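Local coordinates for inclusion membrane protein A (Chlamydia trachomatis, PDB 6E7E), which probably promotes the homotypic fusion of chlamydial inclusions as a SNARE-like protein of the inclusion membrane, its soluble domain being the part described here, at residues G16-I21 against G95-L100; E31-S36 against V49-Y54. The protein carries 2 engineered substitutions. All blocks are in the same frame, centred on the assembly; numbering follows the deposited sequence.

Contact 1 (G16-I21 against G95-L100); sequences GSLKEI and GSVASL
Val97 carries the apolar part of this contact, pushing its forked side chain between three residues of the facing helix. Its CG1 meets the Ser17 side chain through CB at 3.6 Å and also borders Ile21, whose CD1 lies 3.9 Å from Val97 CG1. The other branch serves Leu18: Val97 CG2 is 3.9 Å from Leu18 CG, with Leu18 CD2 equally near. Ile21 reaches over with its long arm: CG1 lies beside the backbone N (chi1 -72°) and the chain continues extended at chi2 (162°), which carries CD1 across to 4.0 Å from Leu100 CB and 3.7 Å from Val97 O. That last approach is a methyl against a backbone carbonyl oxygen, a van der Waals contact. The Ile21 and Leu100 side chains cross at about a right angle, touching near the root of the leucine.

The polar pairing runs along the margin of the apolar contact. Ser17 offers its CB to the valine while OG accepts from Arg101, which also forms a salt bridge with Glu20; one arginine of helix 87-107 thus grips two residues of 16-21.

The segments run in the same general direction, their axes 10.2 Å apart at closest approach and inclined by 29°, a wide spacing bridged by branched aliphatic side chains. Leu93 and Ile104 of helix 87-107 extend the seam along helix 4-38. Phe60 of a loop touches Ile21 and Leu100. Leu145 of helix 125-165 meets both Leu18 and Leu100, so the pair of helices packs against a third within the bundle.

Contact 2 (E31-S36 against V49-Y54); sequences EFLHLS and VSQDFY
Ser50 sits against the backbone of 31-36, its CB only 3.4 Å from Phe32 O and 3.6 Å from Ser36 CB. With small side chains at this crossing, the axes come within 7.8 Å of each other. The hydroxyl of Ser50 stays beside its own backbone N and bonds to Leu46 O one turn earlier; Leu35 CD2 and the edge of the Phe32 ring also touch the hydroxyl oxygen, Phe32 CD1 being 3.7 Å from Ser50 OG.

Phe32 and Phe53 leave their helices side by side, pointing the same way, with CB atoms 3.8 Å apart. Their rings form a tilted face-to-face stack, centroids 4.7 Å apart and planes at 27°, with Phe53 CD2 toward the rim of one Phe32 face. Leu131 of helix 125-165 and Leu107 of helix 87-107 touch both side chains, which places the stack in the interior of the bundle.

Leu33 turns to the other flank. With CG anti to its backbone N (chi1 179°), it lies alongside Tyr54, covering one face of the phenol ring; its CB comes 3.6 Å from Tyr54 CD1, and CD1 of the leucine stands over the ring centre. Beyond it a water donates to both Ser36 OG and Gln51 OE1, bridging the two helices.

Two successive helices crossing at 152° and joined by a short connection make an antiparallel helical hairpin within this all-helical domain, with a small residue at the close crossing, the two phenylalanine rings turned to the core, and the Leu33-Tyr54 pair and the water bridge on the partly exposed flank.

Both contacts use helix 4-38; their centres lie about 21 Å apart and their nearest atoms about 10 Å, without touching. Contact 2 joins its C-terminal part to the next helix, 44-57, and is nested inside the longer chain loop that contact 1 closes by bringing in helix 87-107. Contact 1 lies about 7 Å from the centre of the chain, contact 2 about 17 Å, nearer one end of the elongated domain. One is a nearly parallel pairing of helices distant in sequence, the other a tight local hairpin. Helix 125-165 packs beside both, so helix 4-38 is tied at two levels into one all-helical bundle.

Contact 1 (G16-I21 against G95-L100)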
loop_
_atom_site.group_PDB
_atom_site.type_symbol
_atom_site.label_atom_id
_atom_site.label_comp_id
_atom_site.label_asym_id
_atom_site.label_seq_id
_atom_site.Cartn_x
_atom_site.Cartn_y
_atom_site.Cartn_z
ATOM N N GLY A 16 8.495 2.357 7.605
ATOM C CA GLY A 16 7.712 2.253 8.847
ATOM C C GLY A 16 6.267 2.659 8.588
ATOM O O GLY A 16 5.337 1.997 9.070
ATOM N N SER A 17 6.066 3.733 7.861
ATOM C CA SER A 17 4.704 4.194 7.500
ATOM C C SER A 17 4.006 3.168 6.618
ATOM O O SER A 17 2.813 2.913 6.829
ATOM C CB SER A 17 4.769 5.532 6.844
ATOM O OG SER A 17 5.182 6.490 7.781
ATOM N N LEU A 18 4.691 2.605 5.643
ATOM C CA LEU A 18 4.084 1.581 4.780
ATOM C C LEU A 18 3.609 0.399 5.615
ATOM O O LEU A 18 2.558 -0.176 5.285
ATOM C CB LEU A 18 5.065 1.106 3.718
ATOM C CG LEU A 18 5.272 2.083 2.578
ATOM C CD1 LEU A 18 6.529 1.681 1.829
ATOM C CD2 LEU A 18 4.057 2.117 1.669
ATOM N N LYS A 19 4.354 -0.010 6.636
ATOM C CA LYS A 19 3.939 -1.138 7.473
ATOM C C LYS A 19 2.693 -0.750 8.269
ATOM O O LYS A 19 1.816 -1.603 8.467
ATOM C CB LYS A 19 5.073 -1.561 8.396
ATOM C CG LYS A 19 6.204 -2.259 7.655
ATOM C CD LYS A 19 7.353 -2.620 8.557
ATOM C CE LYS A 19 8.416 -3.391 7.825
ATOM N NZ LYS A 19 9.519 -3.791 8.723
ATOM N N GLU A 20 2.586 0.491 8.720
ATOM C CA GLU A 20 1.343 0.933 9.386
ATOM C C GLU A 20 0.176 0.927 8.406
ATOM O O GLU A 20 -0.934 0.489 8.747
ATOM C CB GLU A 20 1.519 2.331 9.961
ATOM C CG GLU A 20 2.544 2.402 11.066
ATOM C CD GLU A 20 2.504 3.690 11.836
ATOM O OE1 GLU A 20 1.920 4.661 11.330
ATOM O OE2 GLU A 20 2.991 3.685 12.967
ATOM N N ILE A 21 0.407 1.427 7.207
ATOM C CA ILE A 21 -0.613 1.457 6.142
ATOM C C ILE A 21 -1.040 0.029 5.846
ATOM O O ILE A 21 -2.233 -0.248 5.720
ATOM C CB ILE A 21 -0.064 2.194 4.916
ATOM C CG1 ILE A 21 0.034 3.696 5.165
ATOM C CG2 ILE A 21 -0.883 1.875 3.683
ATOM C CD1 ILE A 21 0.954 4.391 4.168
ATOM N N GLY A 95 5.303 10.794 -1.383
ATOM C CA GLY A 95 3.982 11.214 -1.920
ATOM C C GLY A 95 2.981 10.057 -1.868
ATOM O O GLY A 95 1.813 10.242 -1.503
ATOM N N SER A 96 3.406 8.865 -2.272
ATOM C CA SER A 96 2.538 7.671 -2.231
ATOM C C SER A 96 2.088 7.401 -0.803
ATOM O O SER A 96 0.906 7.113 -0.582
ATOM C CB SER A 96 3.258 6.478 -2.776
ATOM O OG SER A 96 3.382 6.490 -4.180
ATOM N N VAL A 97 3.016 7.418 0.125
ATOM C CA VAL A 97 2.694 7.145 1.539
ATOM C C VAL A 97 1.660 8.156 2.031
ATOM O O VAL A 97 0.666 7.771 2.671
ATOM C CB VAL A 97 3.974 7.155 2.379
ATOM C CG1 VAL A 97 3.656 7.226 3.857
ATOM C CG2 VAL A 97 4.831 5.942 2.078
ATOM N N ALA A 98 1.868 9.431 1.751
ATOM C CA ALA A 98 0.928 10.465 2.229
ATOM C C ALA A 98 -0.454 10.241 1.619
ATOM O O ALA A 98 -1.466 10.393 2.323
ATOM C CB ALA A 98 1.455 11.825 1.903
ATOM N N SER A 99 -0.506 9.932 0.344
ATOM C CA SER A 99 -1.797 9.731 -0.332
ATOM C C SER A 99 -2.508 8.516 0.237
ATOM O O SER A 99 -3.733 8.569 0.472
ATOM C CB SER A 99 -1.583 9.615 -1.784
ATOM O OG SER A 99 -2.829 9.504 -2.425
ATOM N N LEU A 100 -1.806 7.427 0.466
ATOM C CA LEU A 100 -2.427 6.223 1.054
ATOM C C LEU A 100 -2.959 6.523 2.454
ATOM O O LEU A 100 -4.041 6.046 2.788
ATOM C CB LEU A 100 -1.411 5.079 1.049
ATOM C CG LEU A 100 -1.130 4.499 -0.327
ATOM C CD1 LEU A 100 0.143 3.658 -0.296
ATOM C CD2 LEU A 100 -2.299 3.674 -0.843
#

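Contact 2 (E31-S36 against V49-Y54)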
loop_
_atom_site.group_PDB
_atom_site.type_symbol
_atom_site.label_atom_id
_atom_site.label_comp_id
_atom_site.label_asym_id
_atom_site.label_seq_id
_atom_site.Cartn_x
_atom_site.Cartn_y
_atom_site.Cartn_z
ATOM N N GLU A 31 -13.021 -5.564 7.231
ATOM C CA GLU A 31 -14.284 -4.845 7.462
ATOM C C GLU A 31 -15.154 -4.889 6.201
ATOM O O GLU A 31 -16.368 -5.099 6.297
ATOM C CB GLU A 31 -13.987 -3.410 7.861
ATOM C CG GLU A 31 -15.181 -2.664 8.377
ATOM C CD GLU A 31 -14.883 -1.271 8.928
ATOM O OE1 GLU A 31 -13.931 -0.623 8.427
ATOM O OE2 GLU A 31 -15.621 -0.792 9.823
ATOM N N PHE A 32 -14.558 -4.693 5.030
ATOM C CA PHE A 32 -15.339 -4.710 3.770
ATOM C C PHE A 32 -15.714 -6.132 3.376
ATOM O O PHE A 32 -16.775 -6.279 2.770
ATOM C CB PHE A 32 -14.623 -3.923 2.669
ATOM C CG PHE A 32 -14.832 -2.444 2.881
ATOM C CD1 PHE A 32 -16.055 -1.871 2.568
ATOM C CD2 PHE A 32 -13.879 -1.649 3.480
ATOM C CE1 PHE A 32 -16.318 -0.544 2.852
ATOM C CE2 PHE A 32 -14.146 -0.327 3.772
ATOM C CZ PHE A 32 -15.362 0.212 3.464
ATOM N N LEU A 33 -14.957 -7.146 3.761
ATOM C CA LEU A 33 -15.425 -8.531 3.561
ATOM C C LEU A 33 -16.702 -8.748 4.371
ATOM O O LEU A 33 -17.696 -9.259 3.864
ATOM C CB LEU A 33 -14.356 -9.524 3.992
ATOM C CG LEU A 33 -14.754 -10.984 3.841
ATOM C CD1 LEU A 33 -15.054 -11.321 2.389
ATOM C CD2 LEU A 33 -13.617 -11.847 4.351
ATOM N N HIS A 34 -16.680 -8.367 5.636
ATOM C CA HIS A 34 -17.896 -8.444 6.475
ATOM C C HIS A 34 -19.049 -7.704 5.796
ATOM O O HIS A 34 -20.133 -8.247 5.674
ATOM C CB HIS A 34 -17.634 -7.861 7.858
ATOM C CG HIS A 34 -17.029 -8.800 8.845
ATOM N ND1 HIS A 34 -15.688 -9.069 9.078
ATOM C CD2 HIS A 34 -17.704 -9.535 9.750
ATOM C CE1 HIS A 34 -15.619 -9.919 10.100
ATOM N NE2 HIS A 34 -16.828 -10.228 10.494
ATOM N N LEU A 35 -18.824 -6.460 5.410
ATOM C CA LEU A 35 -19.889 -5.611 4.848
ATOM C C LEU A 35 -20.446 -6.263 3.585
ATOM O O LEU A 35 -21.656 -6.234 3.354
ATOM C CB LEU A 35 -19.354 -4.205 4.586
ATOM C CG LEU A 35 -20.407 -3.115 4.453
ATOM C CD1 LEU A 35 -21.028 -2.811 5.800
ATOM C CD2 LEU A 35 -19.760 -1.857 3.870
ATOM N N SER A 36 -19.572 -6.809 2.763
ATOM C CA SER A 36 -19.975 -7.441 1.505
ATOM C C SER A 36 -20.983 -8.564 1.783
ATOM O O SER A 36 -21.989 -8.669 1.091
ATOM C CB SER A 36 -18.782 -7.898 0.717
ATOM O OG SER A 36 -19.208 -8.473 -0.474
ATOM N N VAL A 49 -19.072 -3.419 -4.387
ATOM C CA VAL A 49 -17.955 -2.478 -4.149
ATOM C C VAL A 49 -17.166 -2.940 -2.920
ATOM O O VAL A 49 -15.942 -2.803 -2.888
ATOM C CB VAL A 49 -18.419 -1.007 -4.024
ATOM C CG1 VAL A 49 -19.229 -0.641 -2.798
ATOM C CG2 VAL A 49 -17.197 -0.097 -4.030
ATOM N N SER A 50 -17.851 -3.474 -1.920
ATOM C CA SER A 50 -17.178 -3.971 -0.714
ATOM C C SER A 50 -16.265 -5.148 -1.075
ATOM O O SER A 50 -15.129 -5.216 -0.579
ATOM C CB SER A 50 -18.214 -4.330 0.319
ATOM O OG SER A 50 -18.953 -3.196 0.757
ATOM N N GLN A 51 -16.741 -6.067 -1.898
ATOM C CA GLN A 51 -15.877 -7.174 -2.368
ATOM C C GLN A 51 -14.684 -6.618 -3.161
ATOM O O GLN A 51 -13.582 -7.159 -3.034
ATOM C CB GLN A 51 -16.697 -8.159 -3.184
ATOM C CG GLN A 51 -15.865 -9.255 -3.854
ATOM C CD GLN A 51 -15.087 -10.159 -2.925
ATOM O OE1 GLN A 51 -15.555 -10.508 -1.843
ATOM N NE2 GLN A 51 -13.895 -10.563 -3.349
ATOM N N ASP A 52 -14.880 -5.527 -3.892
ATOM C CA ASP A 52 -13.760 -4.885 -4.618
ATOM C C ASP A 52 -12.701 -4.368 -3.649
ATOM O O ASP A 52 -11.492 -4.483 -3.944
ATOM C CB ASP A 52 -14.243 -3.713 -5.474
ATOM C CG ASP A 52 -15.106 -4.046 -6.655
ATOM O OD1 ASP A 52 -15.077 -5.210 -7.088
ATOM O OD2 ASP A 52 -15.772 -3.114 -7.126
ATOM N N PHE A 53 -13.086 -3.784 -2.527
ATOM C CA PHE A 53 -12.069 -3.380 -1.535
ATOM C C PHE A 53 -11.334 -4.607 -1.019
ATOM O O PHE A 53 -10.111 -4.579 -0.853
ATOM C CB PHE A 53 -12.693 -2.633 -0.375
ATOM C CG PHE A 53 -12.917 -1.180 -0.656
ATOM C CD1 PHE A 53 -11.858 -0.319 -0.615
ATOM C CD2 PHE A 53 -14.153 -0.679 -0.988
ATOM C CE1 PHE A 53 -12.017 1.023 -0.876
ATOM C CE2 PHE A 53 -14.305 0.666 -1.240
ATOM C CZ PHE A 53 -13.244 1.525 -1.163
ATOM N N TYR A 54 -12.055 -5.683 -0.753
ATOM C CA TYR A 54 -11.418 -6.911 -0.249
ATOM C C TYR A 54 -10.346 -7.358 -1.248
ATOM O O TYR A 54 -9.205 -7.649 -0.892
ATOM C CB TYR A 54 -12.428 -8.020 0.018
ATOM C CG TYR A 54 -11.735 -9.192 0.682
ATOM C CD1 TYR A 54 -11.370 -9.115 2.025
ATOM C CD2 TYR A 54 -11.338 -10.302 -0.021
ATOM C CE1 TYR A 54 -10.658 -10.120 2.656
ATOM C CE2 TYR A 54 -10.648 -11.329 0.593
ATOM C CZ TYR A 54 -10.300 -11.234 1.929
ATOM O OH TYR A 54 -9.598 -12.242 2.517
HETATM O O HOH W 1 -18.055 -10.920 -0.979
#